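Local atomic coordinates of fervidolysin (Fervidobacterium pennivorans, PDB entry 1R6V), a protein that degrades keratin into peptides as a calcium-binding, subtilisin-like serine protease, enabling its bacterium to grow on native feathers. Residues H169-G174 / L348-G353; A205-A210 / A384-G389; Q315-D320 / D336-G341. The protein carries 1 engineered substitution. All coordinates share one frame; numbering follows the deposited sequence.

Interaction 1: H169-G174 / L348-G353; sequences HPDLEG and LSTVPG. With CA (calcium ion), chain B.
His169 and the 3-10 turn 170-172 that follows it lie beside residues 350-352, with the CA atoms of Asp171 and Thr350 7.3 Å apart and those of His169 and Pro352 6.7 Å apart. The methyl of Thr350 lies over one face of the imidazole in a CH-pi contact: CG2 stands 3.5 Å from the centroid of the His169 ring, 15° off its normal and displaced toward the rim. With OG1 between the backbone N and the carbonyl carbon (chi1 47°), Thr350 reaches Thr202 O of helix 200-209 by a hydrogen bond, and CG2 is left to meet the ring. At the ring edge, Val351 O comes to 3.2 Å from His169 CD2. Asp171 N, in the ring plane, donates to His169 ND1 over 3.0 Å; NE2 is hydrogen-bonded to Thr373 O. A leucine in place of His169 would probably leave Asp171 N and Thr373 O without these mates and take away the flat face under the threonine methyl. Asp171 CB touches Thr350 CG2 at 3.7 Å. Asp171 OD1 binds the calcium ion at 2.3 Å; Glu129, Lys211, Asp213, Lys215 and Ile217 complete a site resembling the strong calcium site of subtilisins. Asp171 OD2 is hydrogen-bonded to Tyr374 OH. With ND1 accepting and NE2 facing a carbonyl, the ring is probably neutral and protonated on NE2, a second-shell group whose bond from Asp171 N is likely to steady the metal-binding turn.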
# COMPACT_ATOMS: atom_id res chain seq x y z
N HIS A 169 18.03 -26.92 7.10
CA HIS A 169 19.21 -26.44 7.81
C HIS A 169 19.16 -27.08 9.21
O HIS A 169 18.11 -27.08 9.86
CB HIS A 169 19.18 -24.91 7.94
CG HIS A 169 20.50 -24.31 8.31
ND1 HIS A 169 21.11 -24.54 9.52
CD2 HIS A 169 21.35 -23.54 7.59
CE1 HIS A 169 22.30 -23.95 9.53
NE2 HIS A 169 22.46 -23.33 8.37
N PRO A 170 20.28 -27.60 9.69
CA PRO A 170 20.28 -28.22 11.02
C PRO A 170 19.87 -27.27 12.14
O PRO A 170 19.18 -27.68 13.07
CB PRO A 170 21.71 -28.76 11.15
CG PRO A 170 22.52 -27.88 10.25
CD PRO A 170 21.61 -27.68 9.07
N ASP A 171 20.27 -26.00 12.06
CA ASP A 171 19.92 -25.01 13.08
C ASP A 171 18.43 -24.61 13.02
O ASP A 171 17.97 -23.80 13.83
CB ASP A 171 20.77 -23.75 12.91
CG ASP A 171 21.48 -23.33 14.19
OD1 ASP A 171 21.10 -23.78 15.29
OD2 ASP A 171 22.43 -22.52 14.10
N LEU A 172 17.69 -25.14 12.05
CA LEU A 172 16.27 -24.82 11.95
C LEU A 172 15.42 -26.06 12.14
O LEU A 172 14.20 -26.01 11.95
CB LEU A 172 15.93 -24.18 10.59
CG LEU A 172 16.59 -22.81 10.33
CD1 LEU A 172 16.21 -22.32 8.93
CD2 LEU A 172 16.12 -21.81 11.38
N GLU A 173 16.04 -27.16 12.53
CA GLU A 173 15.30 -28.40 12.75
C GLU A 173 14.21 -28.19 13.79
O GLU A 173 14.45 -27.63 14.85
CB GLU A 173 16.24 -29.53 13.20
CG GLU A 173 15.58 -30.92 13.22
CD GLU A 173 14.74 -31.17 14.47
OE1 GLU A 173 13.82 -32.01 14.41
OE2 GLU A 173 15.02 -30.54 15.52
N GLY A 174 12.99 -28.63 13.47
CA GLY A 174 11.88 -28.48 14.40
C GLY A 174 11.34 -27.06 14.52
O GLY A 174 10.32 -26.84 15.17
N LEU A 348 25.35 -12.55 11.75
CA LEU A 348 25.63 -13.93 11.44
C LEU A 348 24.35 -14.75 11.56
O LEU A 348 23.68 -14.70 12.59
CB LEU A 348 26.68 -14.49 12.41
CG LEU A 348 27.02 -15.97 12.20
CD1 LEU A 348 27.61 -16.15 10.79
CD2 LEU A 348 28.04 -16.43 13.26
N SER A 349 24.01 -15.49 10.51
CA SER A 349 22.82 -16.34 10.53
C SER A 349 22.90 -17.48 9.53
O SER A 349 23.87 -17.61 8.77
CB SER A 349 21.56 -15.52 10.27
OG SER A 349 20.41 -16.31 10.59
N THR A 350 21.86 -18.29 9.54
CA THR A 350 21.72 -19.45 8.67
C THR A 350 21.47 -19.10 7.20
O THR A 350 20.72 -18.17 6.91
CB THR A 350 20.53 -20.32 9.15
OG1 THR A 350 19.39 -19.47 9.40
CG2 THR A 350 20.86 -21.03 10.45
N VAL A 351 22.12 -19.81 6.28
CA VAL A 351 21.85 -19.61 4.86
C VAL A 351 21.65 -21.02 4.30
O VAL A 351 22.10 -22.00 4.90
CB VAL A 351 22.97 -18.85 4.07
CG1 VAL A 351 23.12 -17.43 4.61
CG2 VAL A 351 24.30 -19.62 4.11
N PRO A 352 20.96 -21.14 3.16
CA PRO A 352 20.73 -22.47 2.59
C PRO A 352 22.04 -23.19 2.29
O PRO A 352 23.04 -22.56 1.94
CB PRO A 352 19.93 -22.17 1.32
CG PRO A 352 20.29 -20.74 1.00
CD PRO A 352 20.33 -20.09 2.34
N GLY A 353 22.03 -24.51 2.45
CA GLY A 353 23.23 -25.29 2.19
C GLY A 353 23.64 -25.33 0.72
O GLY A 353 22.86 -24.98 -0.15
CA CA B . 21.63 -23.43 17.54

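Interaction 2: A205-A210 / A384-G389; sequences AGTIAA and APHVTG
The His386 imidazole carries the methyl of Thr207 over one face: CG2 stands 3.7 Å from the centroid of the His386 ring and 11° off the normal, almost exactly above the centre, a textbook CH-pi geometry. The two side chains meet at about a right angle, and the His386 side chain also touches Val220, Ala342 and Pro343. The same methyl packs against the pyrrolidine of Pro385, with Thr207 CG2 3.9 Å from Pro385 CB, so it is wedged between the proline and the imidazole. Thr207 CG2 stands opposite the backbone N and reaches the neighbouring helix, while OG1, beside that N (chi1 -67°), makes a weak hydrogen bond with His203 O. These are the two active-site helices of the subtilase fold. Helix 200-209 starts at the inferred charge-relay position Ala200, an engineered residue here, and helix 380-397 has the inferred nucleophile Ser381 in its first turn; Pro385, Thr388 and Gly389 belong to the family's serine signature. The segments run in roughly the same direction, their axes 33° apart and 8.2 Å distant at closest. Ile208 crosses Pro385 at about a right angle, its CG1 3.8 Å from Pro385 CB and 3.4 Å from Pro385 O, a carbonyl that also accepts the helical bond from Gly389 N. The chain of Ile208 then extends to Thr388, CD1 meeting the methyl CG2 of Thr388 at 3.7 Å; the hydroxyl of Thr388 is hydrogen-bonded to Asn265 ND2. Gly389 brings the backbones closest, its CA 4.7 Å from Ile208 CA; a CB here would point toward helix 200-209, 3.9 Å from that same Ile208 CA.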
# COMPACT_ATOMS: atom_id res chain seq x y z
N ALA A 205 14.98 -16.27 8.98
CA ALA A 205 14.48 -17.32 9.86
C ALA A 205 15.44 -17.63 11.01
O ALA A 205 15.01 -17.79 12.15
CB ALA A 205 14.18 -18.59 9.06
N GLY A 206 16.74 -17.71 10.72
CA GLY A 206 17.70 -18.00 11.78
C GLY A 206 17.80 -16.89 12.81
O GLY A 206 17.92 -17.16 14.00
N THR A 207 17.75 -15.63 12.38
CA THR A 207 17.87 -14.53 13.35
C THR A 207 16.70 -14.53 14.31
O THR A 207 16.84 -14.25 15.49
CB THR A 207 17.91 -13.18 12.62
OG1 THR A 207 19.14 -13.11 11.88
CG2 THR A 207 17.83 -12.03 13.61
N ILE A 208 15.54 -14.87 13.77
CA ILE A 208 14.31 -14.93 14.55
C ILE A 208 14.19 -16.16 15.44
O ILE A 208 13.87 -16.05 16.62
CB ILE A 208 13.07 -14.95 13.63
CG1 ILE A 208 12.93 -13.61 12.90
CG2 ILE A 208 11.80 -15.24 14.45
CD1 ILE A 208 11.89 -13.63 11.79
N ALA A 209 14.44 -17.34 14.86
CA ALA A 209 14.27 -18.57 15.63
C ALA A 209 15.25 -19.71 15.44
O ALA A 209 14.85 -20.88 15.52
CB ALA A 209 12.85 -19.09 15.40
N ALA A 210 16.52 -19.44 15.19
CA ALA A 210 17.44 -20.56 15.06
C ALA A 210 17.34 -21.33 16.39
O ALA A 210 17.24 -20.74 17.47
CB ALA A 210 18.88 -20.07 14.82
N ALA A 384 15.17 -5.90 10.62
CA ALA A 384 13.77 -6.26 10.85
C ALA A 384 13.56 -7.58 11.60
O ALA A 384 12.73 -7.66 12.50
CB ALA A 384 12.99 -6.26 9.51
N PRO A 385 14.29 -8.65 11.23
CA PRO A 385 14.09 -9.91 11.95
C PRO A 385 14.38 -9.82 13.44
O PRO A 385 13.83 -10.59 14.23
CB PRO A 385 15.02 -10.90 11.23
CG PRO A 385 15.93 -10.03 10.42
CD PRO A 385 15.12 -8.85 10.03
N HIS A 386 15.25 -8.90 13.84
CA HIS A 386 15.51 -8.77 15.28
C HIS A 386 14.24 -8.27 15.94
O HIS A 386 13.88 -8.72 17.02
CB HIS A 386 16.65 -7.79 15.55
CG HIS A 386 18.00 -8.33 15.22
ND1 HIS A 386 18.80 -8.97 16.15
CD2 HIS A 386 18.69 -8.37 14.05
CE1 HIS A 386 19.91 -9.38 15.57
NE2 HIS A 386 19.86 -9.03 14.29
N VAL A 387 13.57 -7.31 15.29
CA VAL A 387 12.34 -6.77 15.85
C VAL A 387 11.23 -7.82 15.78
O VAL A 387 10.45 -7.96 16.73
CB VAL A 387 11.90 -5.49 15.10
CG1 VAL A 387 10.50 -5.05 15.56
CG2 VAL A 387 12.90 -4.37 15.39
N THR A 388 11.14 -8.55 14.68
CA THR A 388 10.10 -9.59 14.60
C THR A 388 10.30 -10.59 15.74
O THR A 388 9.34 -11.07 16.35
CB THR A 388 10.14 -10.29 13.22
OG1 THR A 388 9.77 -9.33 12.21
CG2 THR A 388 9.16 -11.45 13.14
N GLY A 389 11.56 -10.91 16.03
CA GLY A 389 11.86 -11.83 17.12
C GLY A 389 11.46 -11.25 18.47
O GLY A 389 10.93 -11.95 19.34

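Interaction 3: Q315-D320 / D336-G341; sequences QVAALD and DGVSVG
Gln315 O is gripped twice by Ser339: the backbone N donates over 2.9 Å, tilted 19° from the carbonyl plane, and OG donates to Gln315 O over 2.8 Å from well above that plane. Ser339 departs from extended geometry with a psi of -54°, and with OG between the backbone N and the carbonyl carbon (chi1 61°), the hydroxyl comes back to the carbonyl its own N already holds. Next along, Ala317 N bonds to Val340 O at 2.9 Å, nearly straight and in the carbonyl plane. A water bridges the start of the pair, accepting from Gln315 N and donating to Gly337 O. These are parallel strands of the central sheet of the subtilase domain, where strand 314-322 runs between 290-294 and 338-343. Two CA-H...O contacts supplement the pairing, Val316 CA to Val340 O and Gly341 CA to Ala317 O, the latter 3.2 Å long. Val316 and Val340 face helix 380-397, both meeting Val387. Toward the other face, Ala317 CB rests 3.8 Å from Val338 CG1. The extended Gln315 crosses Val338 at about a right angle, NE2 beside CG2. Leu319 closes over Gly341, its CD1 3.5 Å from Gly341 C; a CB on Gly341 would fall too close to Leu319 CG.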
# COMPACT_ATOMS: atom_id res chain seq x y z
N GLN A 315 7.85 -0.07 11.25
CA GLN A 315 8.96 0.08 10.29
C GLN A 315 10.29 0.08 11.04
O GLN A 315 10.45 0.77 12.04
CB GLN A 315 8.78 1.38 9.49
CG GLN A 315 9.83 1.54 8.40
CD GLN A 315 9.59 2.77 7.53
OE1 GLN A 315 8.47 3.27 7.44
NE2 GLN A 315 10.64 3.24 6.87
N VAL A 316 11.25 -0.70 10.54
CA VAL A 316 12.52 -0.88 11.22
C VAL A 316 13.76 -0.40 10.48
O VAL A 316 13.95 -0.74 9.31
CB VAL A 316 12.72 -2.38 11.54
CG1 VAL A 316 14.02 -2.63 12.28
CG2 VAL A 316 11.52 -2.89 12.34
N ALA A 317 14.60 0.37 11.16
CA ALA A 317 15.83 0.87 10.56
C ALA A 317 17.00 -0.02 10.95
O ALA A 317 16.98 -0.69 11.98
CB ALA A 317 16.09 2.29 11.02
N ALA A 318 18.05 -0.00 10.13
CA ALA A 318 19.25 -0.80 10.40
C ALA A 318 20.26 0.01 11.21
O ALA A 318 20.55 1.16 10.88
CB ALA A 318 19.87 -1.22 9.09
N LEU A 319 20.78 -0.60 12.27
CA LEU A 319 21.77 0.05 13.12
C LEU A 319 23.13 -0.64 13.04
O LEU A 319 23.23 -1.86 12.93
CB LEU A 319 21.31 0.06 14.59
CG LEU A 319 20.01 0.81 14.90
CD1 LEU A 319 19.73 0.73 16.40
CD2 LEU A 319 20.16 2.28 14.47
N ASP A 320 24.18 0.17 13.11
CA ASP A 320 25.56 -0.30 13.08
C ASP A 320 26.11 0.16 14.44
O ASP A 320 25.42 0.84 15.20
CB ASP A 320 26.26 0.42 11.91
CG ASP A 320 27.69 -0.04 11.66
OD1 ASP A 320 28.13 -1.06 12.24
OD2 ASP A 320 28.38 0.62 10.86
N ASP A 336 10.01 9.56 8.62
CA ASP A 336 9.33 9.83 9.88
C ASP A 336 8.56 8.60 10.34
O ASP A 336 8.14 8.53 11.50
CB ASP A 336 8.35 10.98 9.72
CG ASP A 336 7.39 10.75 8.57
OD1 ASP A 336 7.72 11.18 7.45
OD2 ASP A 336 6.33 10.12 8.80
N GLY A 337 8.37 7.64 9.43
CA GLY A 337 7.62 6.43 9.76
C GLY A 337 8.40 5.37 10.52
O GLY A 337 7.81 4.41 11.00
N VAL A 338 9.71 5.54 10.66
CA VAL A 338 10.52 4.56 11.37
C VAL A 338 10.15 4.50 12.85
O VAL A 338 10.13 5.53 13.52
CB VAL A 338 12.04 4.88 11.26
CG1 VAL A 338 12.85 3.91 12.10
CG2 VAL A 338 12.47 4.81 9.81
N SER A 339 9.86 3.30 13.35
CA SER A 339 9.51 3.15 14.77
C SER A 339 10.76 2.95 15.62
O SER A 339 10.98 3.69 16.59
CB SER A 339 8.55 1.96 14.98
OG SER A 339 9.14 0.75 14.57
N VAL A 340 11.58 1.97 15.26
CA VAL A 340 12.80 1.67 16.00
C VAL A 340 13.88 1.14 15.07
O VAL A 340 13.62 0.81 13.90
CB VAL A 340 12.57 0.59 17.10
CG1 VAL A 340 11.52 1.06 18.12
CG2 VAL A 340 12.13 -0.73 16.45
N GLY A 341 15.10 1.06 15.59
CA GLY A 341 16.19 0.51 14.81
C GLY A 341 16.64 -0.76 15.52
O GLY A 341 16.33 -0.98 16.70
O HOH W 1 6.51 2.21 12.23

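How the interactions relate
All three contacts are buried in the catalytic domain, and neighbouring ones share elements. Helix 200-209 serves both interaction 1 and interaction 2: Ser349 and Thr350 pack on its Gly206 and Thr207. Helix 380-397 serves interactions 2 and 3, for Val387, on the side turned from the other helix, packs on Val316 and Val340. Interactions 1 and 3 do not touch, their nearest atoms about 11 Å apart, although strands 338-343 and 347-350 are consecutive. Chemistry follows place: interaction 1, beside the calcium site, mixes metal coordination with a methyl-on-imidazole contact; interaction 2 joins helices by apolar and CH-pi packing; interaction 3 is mainly backbone bonding within the sheet, reinforced by one serine hydroxyl.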